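Local atomic coordinates of phosphoserine aminotransferase (Bacillus circulans, PDB entry 2C0R), a protein that catalyses the reversible, pyridoxal-phosphate-dependent transfer of an amino group from phosphoserine, or phosphohydroxythreonine, to 2-oxoglutarate, in serine and pyridoxine biosynthesis. Residues N87-G92 and K112-T117; A95-T100 and K106-A111; I137-Q140 and Y145-L148. The protein carries 1 engineered substitution. All blocks are in the same frame, centred on the assembly; numbering follows the deposited sequence.

Interaction 1. Residues N87-G92 and K112-T117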
loop_
_atom_site.group_PDB
_atom_site.type_symbol
_atom_site.label_atom_id
_atom_site.label_comp_id
_atom_site.label_asym_id
_atom_site.label_seq_id
_atom_site.Cartn_x
_atom_site.Cartn_y
_atom_site.Cartn_z
ATOM N N ASN A 87 -2.110 -7.188 18.476
ATOM C CA ASN A 87 -3.029 -8.323 18.389
ATOM C C ASN A 87 -2.729 -9.385 19.451
ATOM O O ASN A 87 -3.690 -10.057 19.854
ATOM C CB ASN A 87 -2.988 -8.970 17.003
ATOM C CG ASN A 87 -3.882 -8.235 16.028
ATOM O OD1 ASN A 87 -4.992 -8.716 15.799
ATOM N ND2 ASN A 87 -3.441 -7.096 15.514
ATOM N N PHE A 88 -1.483 -9.533 19.852
ATOM C CA PHE A 88 -1.113 -10.681 20.701
ATOM C C PHE A 88 -0.620 -10.354 22.089
ATOM O O PHE A 88 -0.544 -11.243 22.937
ATOM C CB PHE A 88 0.004 -11.459 19.986
ATOM C CG PHE A 88 -0.465 -11.918 18.628
ATOM C CD1 PHE A 88 0.361 -11.645 17.536
ATOM C CD2 PHE A 88 -1.669 -12.561 18.385
ATOM C CE1 PHE A 88 0.024 -12.010 16.253
ATOM C CE2 PHE A 88 -1.995 -12.945 17.090
ATOM C CZ PHE A 88 -1.150 -12.673 16.015
ATOM N N LEU A 89 -0.241 -9.107 22.358
ATOM C CA LEU A 89 0.300 -8.828 23.689
ATOM C C LEU A 89 -0.826 -8.501 24.654
ATOM O O LEU A 89 -1.433 -7.453 24.461
ATOM C CB LEU A 89 1.242 -7.618 23.596
ATOM C CG LEU A 89 1.949 -7.204 24.891
ATOM C CD1 LEU A 89 2.608 -8.413 25.520
ATOM C CD2 LEU A 89 2.976 -6.109 24.621
ATOM N N LYS A 90 -1.079 -9.343 25.648
ATOM C CA LYS A 90 -2.146 -9.028 26.597
ATOM C C LYS A 90 -1.586 -8.485 27.892
ATOM O O LYS A 90 -0.409 -8.677 28.164
ATOM C CB LYS A 90 -3.005 -10.276 26.844
ATOM C CG LYS A 90 -3.821 -10.676 25.597
ATOM N N GLU A 91 -2.361 -7.789 28.732
ATOM C CA GLU A 91 -1.792 -7.346 30.009
ATOM C C GLU A 91 -1.338 -8.570 30.798
ATOM O O GLU A 91 -1.959 -9.621 30.706
ATOM C CB GLU A 91 -2.786 -6.564 30.841
ATOM N N GLY A 92 -0.259 -8.461 31.562
ATOM C CA GLY A 92 0.273 -9.614 32.272
ATOM C C GLY A 92 1.145 -10.510 31.401
ATOM O O GLY A 92 1.735 -11.475 31.911
ATOM N N LYS A 112 7.143 -1.905 22.749
ATOM C CA LYS A 112 7.219 -1.183 24.030
ATOM C C LYS A 112 6.092 -0.170 24.162
ATOM O O LYS A 112 5.695 0.167 25.269
ATOM C CB LYS A 112 8.564 -0.462 24.113
ATOM C CG LYS A 112 9.732 -1.432 24.323
ATOM C CD LYS A 112 11.075 -0.732 24.369
ATOM C CE LYS A 112 11.856 -1.102 25.605
ATOM N NZ LYS A 112 12.989 -2.025 25.448
ATOM N N LEU A 113 5.598 0.354 23.048
ATOM C CA LEU A 113 4.455 1.257 23.095
ATOM C C LEU A 113 3.127 0.596 23.438
ATOM O O LEU A 113 2.211 1.317 23.872
ATOM C CB LEU A 113 4.320 1.917 21.705
ATOM C CG LEU A 113 5.515 2.798 21.368
ATOM C CD1 LEU A 113 5.455 3.370 19.966
ATOM C CD2 LEU A 113 5.637 3.932 22.378
ATOM N N ILE A 114 3.027 -0.706 23.237
ATOM C CA ILE A 114 1.816 -1.504 23.469
ATOM C C ILE A 114 1.791 -2.199 24.817
ATOM O O ILE A 114 0.754 -2.353 25.495
ATOM C CB ILE A 114 1.668 -2.551 22.355
ATOM C CG1 ILE A 114 1.717 -1.985 20.938
ATOM C CG2 ILE A 114 0.391 -3.359 22.585
ATOM C CD1 ILE A 114 0.796 -0.824 20.705
ATOM N N GLY A 115 2.931 -2.660 25.299
ATOM C CA GLY A 115 2.977 -3.317 26.596
ATOM C C GLY A 115 4.395 -3.644 27.022
ATOM O O GLY A 115 5.406 -3.151 26.514
ATOM N N ASP A 116 4.412 -4.548 27.970
ATOM C CA ASP A 116 5.613 -5.088 28.561
ATOM C C ASP A 116 6.390 -5.936 27.564
ATOM O O ASP A 116 5.781 -6.690 26.791
ATOM C CB ASP A 116 5.187 -5.930 29.773
ATOM C CG ASP A 116 4.726 -4.998 30.881
ATOM O OD1 ASP A 116 5.093 -3.798 30.848
ATOM O OD2 ASP A 116 4.009 -5.550 31.740
ATOM N N THR A 117 7.701 -5.813 27.591
ATOM C CA THR A 117 8.504 -6.574 26.649
ATOM C C THR A 117 9.634 -7.268 27.386
ATOM O O THR A 117 9.943 -6.933 28.530
ATOM C CB THR A 117 9.115 -5.686 25.550
ATOM O OG1 THR A 117 9.923 -4.702 26.223
ATOM C CG2 THR A 117 8.049 -4.972 24.708
HETATM O O HOH W 1 1.946 -6.292 28.603
#

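Interaction 2. Residues A95-T100 and K106-A111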
loop_
_atom_site.group_PDB
_atom_site.type_symbol
_atom_site.label_atom_id
_atom_site.label_comp_id
_atom_site.label_asym_id
_atom_site.label_seq_id
_atom_site.Cartn_x
_atom_site.Cartn_y
_atom_site.Cartn_z
ATOM N N ALA A 95 6.035 -9.301 25.477
ATOM C CA ALA A 95 6.383 -9.512 24.070
ATOM C C ALA A 95 7.896 -9.733 24.082
ATOM O O ALA A 95 8.639 -8.797 24.413
ATOM C CB ALA A 95 5.982 -8.331 23.241
ATOM N N ASN A 96 8.269 -10.971 23.755
ATOM C CA ASN A 96 9.665 -11.365 23.774
ATOM C C ASN A 96 10.321 -11.192 22.413
ATOM O O ASN A 96 9.756 -11.642 21.392
ATOM C CB ASN A 96 9.807 -12.829 24.204
ATOM C CG ASN A 96 9.489 -12.938 25.711
ATOM O OD1 ASN A 96 8.561 -12.297 26.183
ATOM N ND2 ASN A 96 10.260 -13.719 26.416
ATOM N N TYR A 97 11.508 -10.571 22.429
ATOM C CA TYR A 97 12.262 -10.231 21.210
ATOM C C TYR A 97 13.676 -10.806 21.223
ATOM O O TYR A 97 14.319 -10.799 22.274
ATOM C CB TYR A 97 12.307 -8.684 21.030
ATOM C CG TYR A 97 10.936 -8.259 20.475
ATOM C CD1 TYR A 97 9.854 -8.122 21.329
ATOM C CD2 TYR A 97 10.770 -8.024 19.120
ATOM C CE1 TYR A 97 8.617 -7.739 20.882
ATOM C CE2 TYR A 97 9.502 -7.657 18.661
ATOM C CZ TYR A 97 8.451 -7.513 19.537
ATOM O OH TYR A 97 7.185 -7.179 19.096
ATOM N N VAL A 98 14.119 -11.322 20.073
ATOM C CA VAL A 98 15.544 -11.623 19.881
ATOM C C VAL A 98 16.187 -10.414 19.222
ATOM O O VAL A 98 15.720 -10.061 18.122
ATOM C CB VAL A 98 15.683 -12.870 19.019
ATOM C CG1 VAL A 98 17.191 -13.208 18.819
ATOM C CG2 VAL A 98 14.902 -14.052 19.574
ATOM N N MET A 99 17.166 -9.784 19.850
ATOM C CA MET A 99 17.678 -8.483 19.461
ATOM C C MET A 99 18.984 -8.664 18.681
ATOM O O MET A 99 20.048 -8.863 19.233
ATOM C CB MET A 99 17.877 -7.530 20.641
ATOM C CG MET A 99 16.634 -7.395 21.500
ATOM S SD MET A 99 15.179 -6.807 20.558
ATOM C CE MET A 99 15.827 -5.217 20.014
ATOM N N THR A 100 18.839 -8.601 17.352
ATOM C CA THR A 100 19.925 -8.946 16.427
ATOM C C THR A 100 20.392 -7.760 15.626
ATOM O O THR A 100 21.235 -7.932 14.727
ATOM C CB THR A 100 19.473 -10.077 15.450
ATOM O OG1 THR A 100 18.136 -9.748 15.008
ATOM C CG2 THR A 100 19.408 -11.398 16.196
ATOM N N LYS A 106 13.820 -1.937 15.739
ATOM C CA LYS A 106 12.604 -1.192 15.344
ATOM C C LYS A 106 11.368 -1.943 15.821
ATOM O O LYS A 106 10.364 -1.387 16.250
ATOM C CB LYS A 106 12.581 -1.026 13.824
ATOM C CG LYS A 106 13.577 0.030 13.352
ATOM C CD LYS A 106 12.941 1.397 13.512
ATOM C CE LYS A 106 13.667 2.478 12.727
ATOM N NZ LYS A 106 13.123 2.602 11.344
ATOM N N ALA A 107 11.443 -3.274 15.737
ATOM C CA ALA A 107 10.289 -4.101 16.135
ATOM C C ALA A 107 10.071 -3.954 17.621
ATOM O O ALA A 107 8.927 -3.781 18.042
ATOM C CB ALA A 107 10.485 -5.562 15.740
ATOM N N LEU A 108 11.131 -4.048 18.434
ATOM C CA LEU A 108 10.946 -3.952 19.883
ATOM C C LEU A 108 10.383 -2.597 20.232
ATOM O O LEU A 108 9.521 -2.505 21.127
ATOM C CB LEU A 108 12.315 -4.163 20.563
ATOM C CG LEU A 108 12.297 -4.052 22.088
ATOM C CD1 LEU A 108 11.415 -5.132 22.720
ATOM C CD2 LEU A 108 13.735 -4.104 22.611
ATOM N N LYS A 109 10.840 -1.537 19.587
ATOM C CA LYS A 109 10.369 -0.194 19.849
ATOM C C LYS A 109 8.836 -0.121 19.795
ATOM O O LYS A 109 8.198 0.447 20.686
ATOM C CB LYS A 109 11.015 0.769 18.839
ATOM C CG LYS A 109 10.219 2.110 18.795
ATOM C CD LYS A 109 10.995 3.013 17.823
ATOM C CE LYS A 109 10.648 4.458 18.104
ATOM N NZ LYS A 109 11.060 5.319 16.962
ATOM N N GLU A 110 8.230 -0.707 18.762
ATOM C CA GLU A 110 6.780 -0.598 18.687
ATOM C C GLU A 110 6.133 -1.408 19.795
ATOM O O GLU A 110 5.126 -0.985 20.374
ATOM C CB GLU A 110 6.237 -1.047 17.314
ATOM C CG GLU A 110 6.760 -0.161 16.203
ATOM C CD GLU A 110 6.431 1.289 16.485
ATOM O OE1 GLU A 110 5.240 1.563 16.675
ATOM O OE2 GLU A 110 7.383 2.082 16.487
ATOM N N ALA A 111 6.708 -2.577 20.099
ATOM C CA ALA A 111 6.047 -3.392 21.126
ATOM C C ALA A 111 6.057 -2.669 22.461
ATOM O O ALA A 111 5.113 -2.770 23.230
ATOM C CB ALA A 111 6.677 -4.782 21.220
HETATM O O HOH W 2 7.053 -5.600 17.111
#

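Interaction 3. Residues I137-Q140 and Y145-L148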
loop_
_atom_site.group_PDB
_atom_site.type_symbol
_atom_site.label_atom_id
_atom_site.label_comp_id
_atom_site.label_asym_id
_atom_site.label_seq_id
_atom_site.Cartn_x
_atom_site.Cartn_y
_atom_site.Cartn_z
ATOM N N ILE A 137 18.464 -18.251 23.489
ATOM C CA ILE A 137 17.128 -17.628 23.538
ATOM C C ILE A 137 16.307 -18.126 24.709
ATOM O O ILE A 137 16.026 -19.296 24.857
ATOM C CB ILE A 137 16.345 -17.878 22.240
ATOM C CG1 ILE A 137 17.126 -17.368 21.055
ATOM C CG2 ILE A 137 14.952 -17.271 22.384
ATOM C CD1 ILE A 137 16.604 -17.682 19.676
ATOM N N GLN A 138 15.946 -17.211 25.603
ATOM C CA GLN A 138 15.207 -17.698 26.787
ATOM C C GLN A 138 13.976 -16.840 26.984
ATOM O O GLN A 138 14.144 -15.644 27.168
ATOM C CB GLN A 138 16.129 -17.669 28.000
ATOM N N LEU A 139 12.783 -17.411 26.982
ATOM C CA LEU A 139 11.529 -16.694 27.061
ATOM C C LEU A 139 11.126 -16.385 28.475
ATOM O O LEU A 139 11.221 -17.164 29.412
ATOM C CB LEU A 139 10.489 -17.575 26.340
ATOM C CG LEU A 139 10.768 -17.728 24.837
ATOM C CD1 LEU A 139 9.711 -18.583 24.163
ATOM C CD2 LEU A 139 10.827 -16.332 24.237
ATOM N N GLN A 140 10.572 -15.168 28.683
ATOM C CA GLN A 140 9.965 -15.012 30.015
ATOM C C GLN A 140 8.730 -15.871 30.129
ATOM O O GLN A 140 8.053 -16.122 29.117
ATOM C CB GLN A 140 9.599 -13.531 30.170
ATOM C CG GLN A 140 8.839 -13.354 31.486
ATOM C CD GLN A 140 9.401 -12.142 32.222
ATOM O OE1 GLN A 140 10.500 -12.284 32.768
ATOM N NE2 GLN A 140 8.656 -11.043 32.212
ATOM N N TYR A 145 4.599 -14.207 22.815
ATOM C CA TYR A 145 5.178 -14.642 21.542
ATOM C C TYR A 145 6.688 -14.426 21.657
ATOM O O TYR A 145 7.124 -13.750 22.576
ATOM C CB TYR A 145 4.689 -13.909 20.309
ATOM C CG TYR A 145 4.792 -12.413 20.252
ATOM C CD1 TYR A 145 5.966 -11.757 19.873
ATOM C CD2 TYR A 145 3.694 -11.620 20.582
ATOM C CE1 TYR A 145 6.019 -10.368 19.847
ATOM C CE2 TYR A 145 3.738 -10.234 20.534
ATOM C CZ TYR A 145 4.904 -9.608 20.158
ATOM O OH TYR A 145 5.000 -8.231 20.090
ATOM N N LEU A 146 7.410 -15.023 20.715
ATOM C CA LEU A 146 8.822 -14.726 20.553
ATOM C C LEU A 146 8.992 -14.177 19.135
ATOM O O LEU A 146 8.601 -14.909 18.216
ATOM C CB LEU A 146 9.727 -15.945 20.749
ATOM C CG LEU A 146 11.207 -15.664 20.412
ATOM C CD1 LEU A 146 11.858 -14.823 21.493
ATOM C CD2 LEU A 146 11.957 -16.961 20.198
ATOM N N HIS A 147 9.538 -12.983 18.977
ATOM C CA HIS A 147 9.751 -12.383 17.664
ATOM C C HIS A 147 11.256 -12.399 17.342
ATOM O O HIS A 147 12.055 -12.015 18.168
ATOM C CB HIS A 147 9.246 -10.959 17.729
ATOM C CG HIS A 147 9.388 -10.206 16.449
ATOM N ND1 HIS A 147 10.600 -9.700 15.993
ATOM C CD2 HIS A 147 8.462 -9.842 15.542
ATOM C CE1 HIS A 147 10.366 -9.086 14.825
ATOM N NE2 HIS A 147 9.074 -9.156 14.523
ATOM N N LEU A 148 11.565 -12.883 16.155
ATOM C CA LEU A 148 12.924 -12.751 15.645
ATOM C C LEU A 148 12.866 -12.145 14.258
ATOM O O LEU A 148 11.819 -12.139 13.592
ATOM C CB LEU A 148 13.647 -14.094 15.673
ATOM C CG LEU A 148 13.085 -15.285 14.906
ATOM C CD1 LEU A 148 13.364 -15.269 13.415
ATOM C CD2 LEU A 148 13.675 -16.601 15.442
#

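Interaction 1. Residues N87-G92 and K112-T117
L89 meets the turn I114-G115-D116 with the two methyls of its isobutyl group, and almost everything that touches here touches L89. Its CD2 sits 3.4 Å from CA of G115, tighter than usual for two carbons, and the same methyl reaches the carbonyl oxygen of D116 (L89 CD2 to D116 O 3.6 Å). The other branch lies alongside that oxygen too, with L89 CD1 3.8 Å from D116 O. I114 adds a looser apolar touch: its CG2 stands 4.3 Å from L89 CD2, while the end of the side chain turns away toward P85 and M86 of helix 76-88.

Glycine suits position 115 because a beta carbon there would point at L89 and come within about 2.6 Å of its CD2. L89 is the first residue to leave helical geometry after helix 76-88, and its CG, anti to the backbone N (chi1 -178°), carries the methyls across to the end of helix 102-114. Beside the leucine a water joins the two segments: it accepts from D116 N at 3.1 Å and donates only weakly to K90 O, at 3.4 Å. Further out, the backbone of D116 bonds to A95, fixing the turn to strand 94-99, and L113 packs on L221 of the second subunit.

The contact thus joins the C-terminal ends of two helices of the cofactor-binding domain at the surface, away from the annotated sites. Built from one leucine against a glycine turn, with a bridging water beside it, it depends on shape more than on charge or directional bonds.

Interaction 2. Residues A95-T100 and K106-A111
Y97 and L108 lead the packing of strand 94-99 against helix 102-114, the first strand and the helix of a beta-alpha-beta unit completed by the parallel strand 117-122. Strand and helix segments run nearly antiparallel, at 161°, with their axes 9.1 Å apart.

From Y97 CB outward, the base of the side chain meets one methyl: L108 CD1 stands beside CB and CG and comes closest to Y97 CD1, at 3.6 Å. The ring then lies over the helix backbone, L108 CA being 4.1 Å from its centroid and 10° off the normal, a CH-pi contact. Further along, Y97 CE2 packs on A107 CB at 3.7 Å, and Y97 CE1 and CZ on A111 CB. Such small methyls let the broad ring come close to the helix. At the tip, the buried Y97 OH lies 3.2 Å from A111 CB; it donates to a water at 2.5 Å from Y97 OH, which passes a bond on to A107 O, and it is also hydrogen-bonded to Y145 OH. A phenylalanine here would probably keep the ring packing but take one partner from that water and leave the hydroxyl of Y145 without its mate on this ring.

The side chain of A107 lies about 7 Å from the bound pyridoxal phosphate. M99, two residues along the strand from Y97 and bent at chi2 and chi3, folds its end back to the helix, bringing its CE to 3.5 Å from L108 CD2.

Interaction 3. Residues I137-Q140 and Y145-L148
Aliphatic groups alone meet between I137, L139 and L146; the aromatic rings of the segments, those of Y145 and H147, lie on the opposite side of strand 143-149. At the edge of the Y145 ring, in its plane, is the backbone N of H147, and F88 CB touches this ring at Y145 CD2, 3.7 Å away. The imidazole of H147 meets the ring of Y97 with the planes at about 30°, and its NE2 is hydrogen-bonded to the hydroxyl of Y192.

On the other side L146 projects toward the loop 137-140. With CG anti to the backbone N (chi1 173°), its fork is carried out from the strand, CD1 meeting L139 and CD2 meeting I137. L139 crosses it at about a right angle and presses CD2 to 3.3 Å from L146 CD1, closer than carbons usually come; the same L139 CD2 is 3.7 Å from L146 CB. I137 comes obliquely with its short branch, CG2 lying 3.7 Å from L146 CD2 and 4.0 Å from L146 CD1.

The setting is the mixed seven-stranded sheet of the cofactor-binding domain, in which strand 94-99 lies between 143-149 and 117-122. The loop that links those two flanking strands covers the face turned away from helix 102-114. Its backbone is extended, so alternate residues I137 and L139 point inward, while Q138 points away. Branched aliphatics suit this place because their forked ends interlock in an apolar layer where neither segment offers the other a polar side-chain group. L146, buried, also packs on V98, A120 and L170, whereas I137 and L139 stay partly exposed.

How the interactions relate
Interaction 2 is core, every touching residue being buried; interaction 1 is a surface contact and interaction 3 lies between, with one buried leucine under a partly exposed loop. Interactions 1 and 2 share helix 102-114: the first holds its end, the second its body, and T117 packing on L108 joins them. Interactions 2 and 3 meet through neighbouring strands, N96 O bonding to H147 N at 2.8 Å, and they cover opposite faces of one sheet. All three rest mainly on apolar packing, but only in interaction 2 does an aromatic ring itself cross between the segments. Interactions 1 and 2 each include a bridging water, whereas interaction 3 joins its segments purely by aliphatic branches.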